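Long-range contacts in periplasmic binding protein (Thermotoga lettingae TMO, PDB 4RY8), which binds 5-methylthioribose, probably as the solute-binding component of a sugar transport system: residues C[15-20]-C[70-75]; C[114-119]-C[151-156]; C[251-256]-C[279-284]. All blocks are in the same frame, centred on the assembly; numbering follows the deposited sequence.

Contact 1: residues C[15-20]-C[70-75]; sequences NVRIAL and QRVDAI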
loop_
_atom_site.group_PDB
_atom_site.type_symbol
_atom_site.label_atom_id
_atom_site.label_comp_id
_atom_site.label_asym_id
_atom_site.label_seq_id
_atom_site.Cartn_x
_atom_site.Cartn_y
_atom_site.Cartn_z
ATOM N N ASN C 15 -35.024 -20.124 8.888
ATOM C CA ASN C 15 -34.376 -21.072 9.805
ATOM C C ASN C 15 -32.888 -20.848 9.946
ATOM O O ASN C 15 -32.327 -21.151 10.995
ATOM C CB ASN C 15 -34.585 -22.523 9.365
ATOM C CG ASN C 15 -36.013 -22.990 9.528
ATOM O OD1 ASN C 15 -36.399 -24.015 8.966
ATOM N ND2 ASN C 15 -36.811 -22.242 10.285
ATOM N N VAL C 16 -32.241 -20.339 8.895
ATOM C CA VAL C 16 -30.812 -19.975 8.970
ATOM C C VAL C 16 -30.631 -18.750 9.867
ATOM O O VAL C 16 -31.074 -17.635 9.514
ATOM C CB VAL C 16 -30.204 -19.653 7.582
ATOM C CG1 VAL C 16 -28.716 -19.270 7.721
ATOM C CG2 VAL C 16 -30.390 -20.834 6.642
ATOM N N ARG C 17 -29.982 -18.955 11.017
ATOM C CA ARG C 17 -29.759 -17.878 11.979
ATOM C C ARG C 17 -28.287 -17.502 12.036
ATOM O O ARG C 17 -27.435 -18.344 12.248
ATOM C CB ARG C 17 -30.277 -18.281 13.366
ATOM C CG ARG C 17 -31.808 -18.355 13.427
ATOM C CD ARG C 17 -32.333 -18.797 14.780
ATOM N NE ARG C 17 -31.739 -20.083 15.155
ATOM C CZ ARG C 17 -31.134 -20.344 16.313
ATOM N NH1 ARG C 17 -31.064 -19.431 17.283
ATOM N NH2 ARG C 17 -30.611 -21.542 16.513
ATOM N N ILE C 18 -28.006 -16.217 11.842
ATOM C CA ILE C 18 -26.646 -15.685 11.839
ATOM C C ILE C 18 -26.557 -14.586 12.902
ATOM O O ILE C 18 -27.324 -13.616 12.867
ATOM C CB ILE C 18 -26.291 -15.113 10.450
ATOM C CG1 ILE C 18 -26.261 -16.238 9.404
ATOM C CG2 ILE C 18 -24.975 -14.348 10.458
ATOM C CD1 ILE C 18 -26.421 -15.713 7.998
ATOM N N ALA C 19 -25.617 -14.744 13.834
ATOM C CA ALA C 19 -25.414 -13.786 14.914
ATOM C C ALA C 19 -24.265 -12.837 14.621
ATOM O O ALA C 19 -23.161 -13.255 14.258
ATOM C CB ALA C 19 -25.149 -14.516 16.230
ATOM N N LEU C 20 -24.521 -11.558 14.817
ATOM C CA LEU C 20 -23.532 -10.531 14.625
ATOM C C LEU C 20 -23.191 -10.041 16.003
ATOM O O LEU C 20 -24.040 -9.472 16.697
ATOM C CB LEU C 20 -24.104 -9.378 13.774
ATOM C CG LEU C 20 -23.223 -8.132 13.722
ATOM C CD1 LEU C 20 -21.812 -8.409 13.181
ATOM C CD2 LEU C 20 -23.849 -7.041 12.886
ATOM N N GLN C 70 -27.584 -21.132 21.854
ATOM C CA GLN C 70 -28.698 -21.113 20.889
ATOM C C GLN C 70 -28.410 -21.926 19.600
ATOM O O GLN C 70 -29.316 -22.108 18.767
ATOM C CB GLN C 70 -29.047 -19.665 20.529
ATOM C CG GLN C 70 -29.525 -18.813 21.714
ATOM C CD GLN C 70 -29.662 -17.346 21.344
ATOM O OE1 GLN C 70 -29.987 -17.023 20.196
ATOM N NE2 GLN C 70 -29.398 -16.444 22.301
ATOM N N ARG C 71 -27.161 -22.389 19.431
ATOM C CA ARG C 71 -26.737 -23.117 18.238
ATOM C C ARG C 71 -27.202 -22.380 16.969
ATOM O O ARG C 71 -27.893 -22.946 16.128
ATOM C CB ARG C 71 -27.290 -24.551 18.188
ATOM C CG ARG C 71 -27.339 -25.326 19.501
ATOM C CD ARG C 71 -28.536 -26.279 19.476
ATOM N NE ARG C 71 -28.563 -27.224 20.585
ATOM C CZ ARG C 71 -29.528 -28.123 20.783
ATOM N NH1 ARG C 71 -30.552 -28.207 19.936
ATOM N NH2 ARG C 71 -29.470 -28.949 21.828
ATOM N N VAL C 72 -26.842 -21.112 16.850
ATOM C CA VAL C 72 -26.996 -20.407 15.566
ATOM C C VAL C 72 -26.140 -21.128 14.511
ATOM O O VAL C 72 -25.202 -21.858 14.841
ATOM C CB VAL C 72 -26.575 -18.921 15.673
ATOM C CG1 VAL C 72 -27.467 -18.185 16.672
ATOM C CG2 VAL C 72 -25.102 -18.777 16.073
ATOM N N ASP C 73 -26.506 -20.942 13.251
ATOM C CA ASP C 73 -25.761 -21.490 12.155
ATOM C C ASP C 73 -24.350 -20.856 11.997
ATOM O O ASP C 73 -23.370 -21.527 11.633
ATOM C CB ASP C 73 -26.604 -21.343 10.874
ATOM C CG ASP C 73 -27.896 -22.111 10.949
ATOM O OD1 ASP C 73 -28.915 -21.584 11.462
ATOM O OD2 ASP C 73 -27.879 -23.279 10.533
ATOM N N ALA C 74 -24.235 -19.564 12.271
ATOM C CA ALA C 74 -22.936 -18.909 12.203
ATOM C C ALA C 74 -22.867 -17.669 13.065
ATOM O O ALA C 74 -23.888 -17.037 13.336
ATOM C CB ALA C 74 -22.631 -18.533 10.748
ATOM N N ILE C 75 -21.643 -17.341 13.495
ATOM C CA ILE C 75 -21.348 -16.100 14.175
ATOM C C ILE C 75 -20.382 -15.190 13.376
ATOM O O ILE C 75 -19.295 -15.622 12.949
ATOM C CB ILE C 75 -20.772 -16.409 15.576
ATOM C CG1 ILE C 75 -21.709 -17.347 16.317
ATOM C CG2 ILE C 75 -20.609 -15.133 16.379
ATOM C CD1 ILE C 75 -21.164 -17.865 17.629
#
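The guanidinium of Arg17 carries Val72 on one face, with Val72 CG1 lying 3.9 Å from Arg17 NH1, while the backbone carbonyl of Gln70 comes in at its edge. NH2 of Arg17 gives Gln70 O a nearly straight hydrogen bond of 2.7 Å (177°), and the acceptor lies in the guanidinium plane. The Gln70 amide, though its chain crosses that of Arg17 at about a right angle, is turned almost coplanar with the guanidinium. A bend at chi3 (-56°) folds the arginine back over the turn that follows helix 57-69, which ends in a Schellman motif at Arg71. The second flat group, the Asp73 carboxylate, offers OD1 to Arg17 N at 2.9 Å, on its anti side though tilted well out of the carboxylate plane, so a side chain stands in for a strand partner here. Beyond it the chains pair as neighbouring parallel strands, 17-22 and 74-78, in the Rossmann-like sheet of one lobe of the periplasmic binding protein fold. Across this pair Arg17 O receives two weak bonds, from Asp73 N and Ala74 N, before a regular one forms from Ala19 N to Ala74 O (2.9 Å). Ile18 and Ala74 sit on one face, against Ala266 and Val270 of helix 255-270. On the other face Ala19 CB packs on Val72 CG2 at 4.3 Å and on Ile75 CG1 at 4.5 Å.

Contact 2: residues C[114-119]-C[151-156]; sequences IEQDDL and DKRDKM. With SR1 (5-S-methyl-5-thio-alpha-D-ribofuranose), chain G.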
loop_
_atom_site.group_PDB
_atom_site.type_symbol
_atom_site.label_atom_id
_atom_site.label_comp_id
_atom_site.label_asym_id
_atom_site.label_seq_id
_atom_site.Cartn_x
_atom_site.Cartn_y
_atom_site.Cartn_z
ATOM N N ILE C 114 -12.459 -10.743 7.185
ATOM C CA ILE C 114 -12.810 -9.535 6.410
ATOM C C ILE C 114 -12.086 -8.320 6.990
ATOM O O ILE C 114 -12.096 -8.091 8.202
ATOM C CB ILE C 114 -14.343 -9.297 6.392
ATOM C CG1 ILE C 114 -15.057 -10.533 5.825
ATOM C CG2 ILE C 114 -14.670 -8.078 5.550
ATOM C CD1 ILE C 114 -16.573 -10.546 5.953
ATOM N N GLU C 115 -11.414 -7.555 6.147
ATOM C CA GLU C 115 -10.983 -6.233 6.550
ATOM C C GLU C 115 -10.922 -5.303 5.386
ATOM O O GLU C 115 -11.102 -5.731 4.234
ATOM C CB GLU C 115 -9.594 -6.295 7.189
ATOM C CG GLU C 115 -8.562 -6.986 6.323
ATOM C CD GLU C 115 -7.162 -6.582 6.723
ATOM O OE1 GLU C 115 -6.499 -7.352 7.468
ATOM O OE2 GLU C 115 -6.753 -5.484 6.312
ATOM N N GLN C 116 -10.647 -4.035 5.686
ATOM C CA GLN C 116 -10.602 -3.016 4.645
ATOM C C GLN C 116 -9.215 -2.753 4.095
ATOM O O GLN C 116 -8.943 -1.644 3.583
ATOM C CB GLN C 116 -11.156 -1.744 5.196
ATOM C CG GLN C 116 -12.562 -1.901 5.690
ATOM C CD GLN C 116 -13.024 -0.716 6.467
ATOM O OE1 GLN C 116 -13.727 0.140 5.952
ATOM N NE2 GLN C 116 -12.638 -0.649 7.708
ATOM N N ASP C 117 -8.370 -3.789 4.152
ATOM C CA ASP C 117 -6.962 -3.708 3.763
ATOM C C ASP C 117 -6.391 -2.593 4.598
ATOM O O ASP C 117 -5.985 -1.556 4.093
ATOM C CB ASP C 117 -6.729 -3.506 2.255
ATOM C CG ASP C 117 -5.321 -3.829 1.841
ATOM O OD1 ASP C 117 -4.409 -3.885 2.711
ATOM O OD2 ASP C 117 -5.089 -4.081 0.656
ATOM N N ASP C 118 -6.333 -2.810 5.904
ATOM C CA ASP C 118 -5.891 -1.716 6.802
ATOM C C ASP C 118 -4.419 -1.257 6.698
ATOM O O ASP C 118 -4.087 -0.086 7.013
ATOM C CB ASP C 118 -6.268 -2.014 8.231
ATOM C CG ASP C 118 -7.752 -1.939 8.444
ATOM O OD1 ASP C 118 -8.369 -0.863 8.172
ATOM O OD2 ASP C 118 -8.304 -2.988 8.790
ATOM N N LEU C 119 -3.561 -2.177 6.286
ATOM C CA LEU C 119 -2.191 -1.835 5.994
ATOM C C LEU C 119 -2.166 -0.875 4.796
ATOM O O LEU C 119 -1.509 0.142 4.815
ATOM C CB LEU C 119 -1.401 -3.086 5.729
ATOM C CG LEU C 119 -1.186 -3.971 6.956
ATOM C CD1 LEU C 119 -0.443 -5.237 6.611
ATOM C CD2 LEU C 119 -0.476 -3.181 8.036
ATOM N N ASP C 151 -4.361 -0.752 14.965
ATOM C CA ASP C 151 -2.999 -1.258 15.128
ATOM C C ASP C 151 -2.306 -1.516 13.777
ATOM O O ASP C 151 -1.153 -1.207 13.603
ATOM C CB ASP C 151 -2.963 -2.603 15.871
ATOM C CG ASP C 151 -3.251 -2.511 17.374
ATOM O OD1 ASP C 151 -3.153 -1.473 18.006
ATOM O OD2 ASP C 151 -3.617 -3.549 17.919
ATOM N N LYS C 152 -3.020 -2.125 12.833
ATOM C CA LYS C 152 -2.555 -2.230 11.451
ATOM C C LYS C 152 -2.229 -0.825 10.865
ATOM O O LYS C 152 -1.132 -0.581 10.327
ATOM C CB LYS C 152 -3.617 -2.899 10.608
ATOM C CG LYS C 152 -3.821 -4.352 10.903
ATOM C CD LYS C 152 -5.098 -4.892 10.256
ATOM C CE LYS C 152 -5.467 -6.255 10.868
ATOM N NZ LYS C 152 -6.718 -6.872 10.296
ATOM N N ARG C 153 -3.165 0.099 10.958
ATOM C CA ARG C 153 -2.881 1.451 10.459
ATOM C C ARG C 153 -1.702 2.053 11.198
ATOM O O ARG C 153 -0.871 2.719 10.586
ATOM C CB ARG C 153 -4.058 2.336 10.627
ATOM C CG ARG C 153 -5.174 1.864 9.721
ATOM C CD ARG C 153 -6.535 2.430 10.077
ATOM N NE ARG C 153 -7.612 1.600 9.508
ATOM C CZ ARG C 153 -8.904 1.688 9.823
ATOM N NH1 ARG C 153 -9.320 2.603 10.687
ATOM N NH2 ARG C 153 -9.796 0.836 9.277
ATOM N N ASP C 154 -1.608 1.806 12.507
ATOM C CA ASP C 154 -0.490 2.411 13.261
ATOM C C ASP C 154 0.905 2.048 12.683
ATOM O O ASP C 154 1.788 2.916 12.539
ATOM C CB ASP C 154 -0.598 2.050 14.725
ATOM C CG ASP C 154 0.541 2.600 15.536
ATOM O OD1 ASP C 154 0.618 3.809 15.812
ATOM O OD2 ASP C 154 1.395 1.791 15.804
ATOM N N LYS C 155 1.090 0.778 12.310
ATOM C CA LYS C 155 2.364 0.291 11.774
ATOM C C LYS C 155 2.814 1.061 10.567
ATOM O O LYS C 155 4.002 1.303 10.336
ATOM C CB LYS C 155 2.269 -1.195 11.452
ATOM C CG LYS C 155 2.152 -2.131 12.649
ATOM C CD LYS C 155 3.419 -2.119 13.481
ATOM C CE LYS C 155 3.510 -3.325 14.397
ATOM N NZ LYS C 155 4.744 -3.292 15.231
ATOM N N MET C 156 1.838 1.440 9.736
ATOM C CA MET C 156 2.138 2.146 8.527
ATOM C C MET C 156 2.487 3.583 8.821
ATOM O O MET C 156 3.369 4.121 8.152
ATOM C CB MET C 156 0.976 1.994 7.535
ATOM C CG MET C 156 0.896 0.605 6.895
ATOM S SD MET C 156 2.412 -0.104 6.169
ATOM C CE MET C 156 1.707 -1.076 4.846
HETATM C CS SR1 G . -12.585 1.567 17.108
HETATM S S SR1 G . -11.998 0.722 15.658
HETATM C C5 SR1 G . -12.672 1.936 14.497
HETATM C C4 SR1 G . -12.369 1.548 13.052
HETATM O O4 SR1 G . -12.919 0.285 12.862
HETATM C C1 SR1 G . -13.574 0.180 11.583
HETATM O O1 SR1 G . -12.886 -0.772 10.844
HETATM C C2 SR1 G . -13.533 1.528 10.881
HETATM O O2 SR1 G . -12.738 1.627 9.668
HETATM C C3 SR1 G . -12.998 2.427 11.977
HETATM O O3 SR1 G . -12.046 3.343 11.454
HETATM O O HOH W 1 -8.556 -4.874 10.491
#
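Lys152 and Glu115 reach each other from opposite directions: the extended lysine brings NZ over the glutamate carboxylate, 64° out of its plane, to form a salt bridge of 2.9 Å with OE1. That oxygen also pairs with Arg163 of the second subunit, while Glu115 OE2 accepts Asp118 N at 2.7 Å. The Asp118 carboxylate and Arg153 guanidinium are turned 56° apart. A single oxygen, Asp118 OD1, takes both Arg153 NE (2.9 Å) and Arg153 NH2, the NH2 contact so short that its exact length is doubtful, and a water joins OD2 to Lys152 NZ. With its chain straight from CG to NE, Arg153 holds its far edge against the sugar: NH1 donates to O3 of the ligand at 2.9 Å and NH2 to O2 at 3.1 Å. Gln116 NE2 reaches the same O2 at 3.0 Å, its OE1 being bonded to Thr253. A leucine in place of Arg153 would probably leave Asp118 OD1 without its charged mate and cost the ligand the NH1 donor to O3 and one of two donors to O2. Asp118 is thus a second-shell residue that fixes the turn of the guanidinium, and two ligand hydroxyl oxygens serve as acceptors for a cation that the buried carboxylate probably helps to balance.

Contact 3: residues C[251-256]-C[279-284]; sequences VGTDSY and LLVEPQ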
loop_
_atom_site.group_PDB
_atom_site.type_symbol
_atom_site.label_atom_id
_atom_site.label_comp_id
_atom_site.label_asym_id
_atom_site.label_seq_id
_atom_site.Cartn_x
_atom_site.Cartn_y
_atom_site.Cartn_z
ATOM N N VAL C 251 -9.301 8.253 3.573
ATOM C CA VAL C 251 -9.169 7.009 2.881
ATOM C C VAL C 251 -10.178 6.032 3.472
ATOM O O VAL C 251 -10.222 5.799 4.688
ATOM C CB VAL C 251 -7.703 6.525 3.018
ATOM C CG1 VAL C 251 -7.573 5.047 2.688
ATOM C CG2 VAL C 251 -6.841 7.409 2.093
ATOM N N GLY C 252 -10.999 5.444 2.621
ATOM C CA GLY C 252 -11.978 4.480 3.131
ATOM C C GLY C 252 -12.751 3.641 2.147
ATOM O O GLY C 252 -12.426 3.593 0.955
ATOM N N THR C 253 -13.789 2.984 2.680
ATOM C CA THR C 253 -14.651 2.049 1.949
ATOM C C THR C 253 -16.103 2.403 2.243
ATOM O O THR C 253 -16.405 3.132 3.192
ATOM C CB THR C 253 -14.523 0.594 2.473
ATOM O OG1 THR C 253 -14.981 0.550 3.828
ATOM C CG2 THR C 253 -13.112 0.082 2.399
ATOM N N ASP C 254 -17.015 1.819 1.474
ATOM C CA ASP C 254 -18.438 1.914 1.797
ATOM C C ASP C 254 -18.786 0.897 2.901
ATOM O O ASP C 254 -18.955 -0.265 2.586
ATOM C CB ASP C 254 -19.268 1.617 0.545
ATOM C CG ASP C 254 -20.752 1.799 0.771
ATOM O OD1 ASP C 254 -21.162 2.134 1.898
ATOM O OD2 ASP C 254 -21.504 1.612 -0.202
ATOM N N SER C 255 -18.951 1.347 4.162
ATOM C CA SER C 255 -19.150 0.416 5.315
ATOM C C SER C 255 -20.426 -0.412 5.164
ATOM O O SER C 255 -20.488 -1.541 5.633
ATOM C CB SER C 255 -19.172 1.167 6.651
ATOM O OG SER C 255 -20.152 2.196 6.669
ATOM N N TYR C 256 -21.414 0.151 4.482
ATOM C CA TYR C 256 -22.669 -0.530 4.147
ATOM C C TYR C 256 -22.412 -1.810 3.357
ATOM O O TYR C 256 -22.976 -2.845 3.650
ATOM C CB TYR C 256 -23.570 0.443 3.317
ATOM C CG TYR C 256 -25.015 -0.004 3.030
ATOM C CD1 TYR C 256 -26.042 0.216 3.950
ATOM C CD2 TYR C 256 -25.349 -0.623 1.819
ATOM C CE1 TYR C 256 -27.351 -0.193 3.681
ATOM C CE2 TYR C 256 -26.652 -1.028 1.545
ATOM C CZ TYR C 256 -27.646 -0.817 2.477
ATOM O OH TYR C 256 -28.932 -1.220 2.188
ATOM N N LEU C 279 -10.546 -11.644 3.033
ATOM C CA LEU C 279 -11.494 -10.925 2.193
ATOM C C LEU C 279 -11.199 -9.458 2.438
ATOM O O LEU C 279 -11.609 -8.873 3.445
ATOM C CB LEU C 279 -12.939 -11.323 2.539
ATOM C CG LEU C 279 -13.391 -12.761 2.191
ATOM C CD1 LEU C 279 -14.758 -13.098 2.734
ATOM C CD2 LEU C 279 -13.378 -13.057 0.699
ATOM N N LEU C 280 -10.370 -8.898 1.564
ATOM C CA LEU C 280 -9.961 -7.509 1.683
ATOM C C LEU C 280 -10.884 -6.627 0.812
ATOM O O LEU C 280 -10.995 -6.830 -0.401
ATOM C CB LEU C 280 -8.518 -7.330 1.215
ATOM C CG LEU C 280 -7.410 -8.155 1.855
ATOM C CD1 LEU C 280 -6.074 -7.629 1.378
ATOM C CD2 LEU C 280 -7.470 -8.117 3.351
ATOM N N VAL C 281 -11.572 -5.693 1.454
ATOM C CA VAL C 281 -12.326 -4.663 0.768
ATOM C C VAL C 281 -11.401 -3.496 0.395
ATOM O O VAL C 281 -10.793 -2.895 1.267
ATOM C CB VAL C 281 -13.534 -4.158 1.602
ATOM C CG1 VAL C 281 -14.384 -3.185 0.765
ATOM C CG2 VAL C 281 -14.412 -5.341 2.026
ATOM N N GLU C 282 -11.377 -3.133 -0.890
ATOM C CA GLU C 282 -10.385 -2.209 -1.444
ATOM C C GLU C 282 -10.696 -0.748 -1.036
ATOM O O GLU C 282 -11.710 -0.173 -1.395
ATOM C CB GLU C 282 -10.325 -2.369 -2.978
ATOM C CG GLU C 282 -9.094 -1.815 -3.678
ATOM C CD GLU C 282 -9.299 -1.699 -5.196
ATOM O OE1 GLU C 282 -9.779 -2.667 -5.834
ATOM O OE2 GLU C 282 -8.996 -0.622 -5.748
ATOM N N PRO C 283 -9.803 -0.106 -0.318
ATOM C CA PRO C 283 -10.087 1.247 0.149
ATOM C C PRO C 283 -9.653 2.289 -0.812
ATOM O O PRO C 283 -8.745 2.042 -1.600
ATOM C CB PRO C 283 -9.163 1.398 1.364
ATOM C CG PRO C 283 -7.977 0.599 0.931
ATOM C CD PRO C 283 -8.497 -0.594 0.191
ATOM N N GLN C 284 -10.223 3.478 -0.701
ATOM C CA GLN C 284 -10.004 4.511 -1.712
ATOM C C GLN C 284 -9.654 5.820 -1.083
ATOM O O GLN C 284 -10.332 6.240 -0.156
ATOM C CB GLN C 284 -11.280 4.796 -2.525
ATOM C CG GLN C 284 -12.030 3.585 -3.050
ATOM C CD GLN C 284 -11.245 2.777 -4.055
ATOM O OE1 GLN C 284 -10.477 3.320 -4.847
ATOM N NE2 GLN C 284 -11.436 1.445 -4.020
#
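Gly252 and Gln284 form an antiparallel hydrogen-bonded pair, with Gly252 N to Gln284 O at 3.0 Å and Gln284 N to Gly252 O at 2.8 Å, beside which the touching parts of the chain run 140° apart. In this two-lobed type I periplasmic binding protein fold, both segments are crossings between the lobes. One leads from strand 247-252 into helix 255-270, the other from strand 278-280 of one sheet to strand 284-287 of the other, so the pair ties two hinge strands together. The Gly252 N donor stands above the plane of the Gln284 carbonyl, 37° out of it. Two CH...O contacts back up the pair: Val251 CA to Gln284 O at 3.3 Å and Pro283 CA to Gly252 O at 3.4 Å.

Val251 and Pro283 lie side by side and point the same way, CG1 of the valine 4.2 Å from CB of the proline, and both rest on Ile121 of helix 118-132. Thr253 crosses Val281 at about a right angle, so that its methyl CG2 meets Val281 CG1 at 3.9 Å. Thr253 turns its OG1 between the backbone N and the carbonyl carbon, where it bonds OE1 of Gln116, whose NE2 holds the sugar, and this rotation sets CG2 facing Val281. Past the crossing, Asp254 is the N-cap of helix 255-270. Gln284 folds at chi2 (-64°), and its NE2 makes a weak bond of 3.1 Å to the backbone oxygen of Glu282.

How the contacts relate
From the N terminus, contact 1 closes first, bringing strand 74-78 beside strand 17-22 after an excursion through two helices and strand 47-52. The chain then completes strands 98-102 and 113-115 and crosses to the other lobe. Contact 2 closes on that side, joining the crossing to helix 148-163, and contact 3 ties together the two later crossings. The three loops follow one another in series and neither nest nor cross. Contact 1 stands apart, its centre about 28 Å from that of contact 2 and about 26 Å from that of contact 3. Contacts 2 and 3 touch: strands 113-115 and 278-280 are neighbours, and Glu115 O lies 2.8 Å from Val281 N.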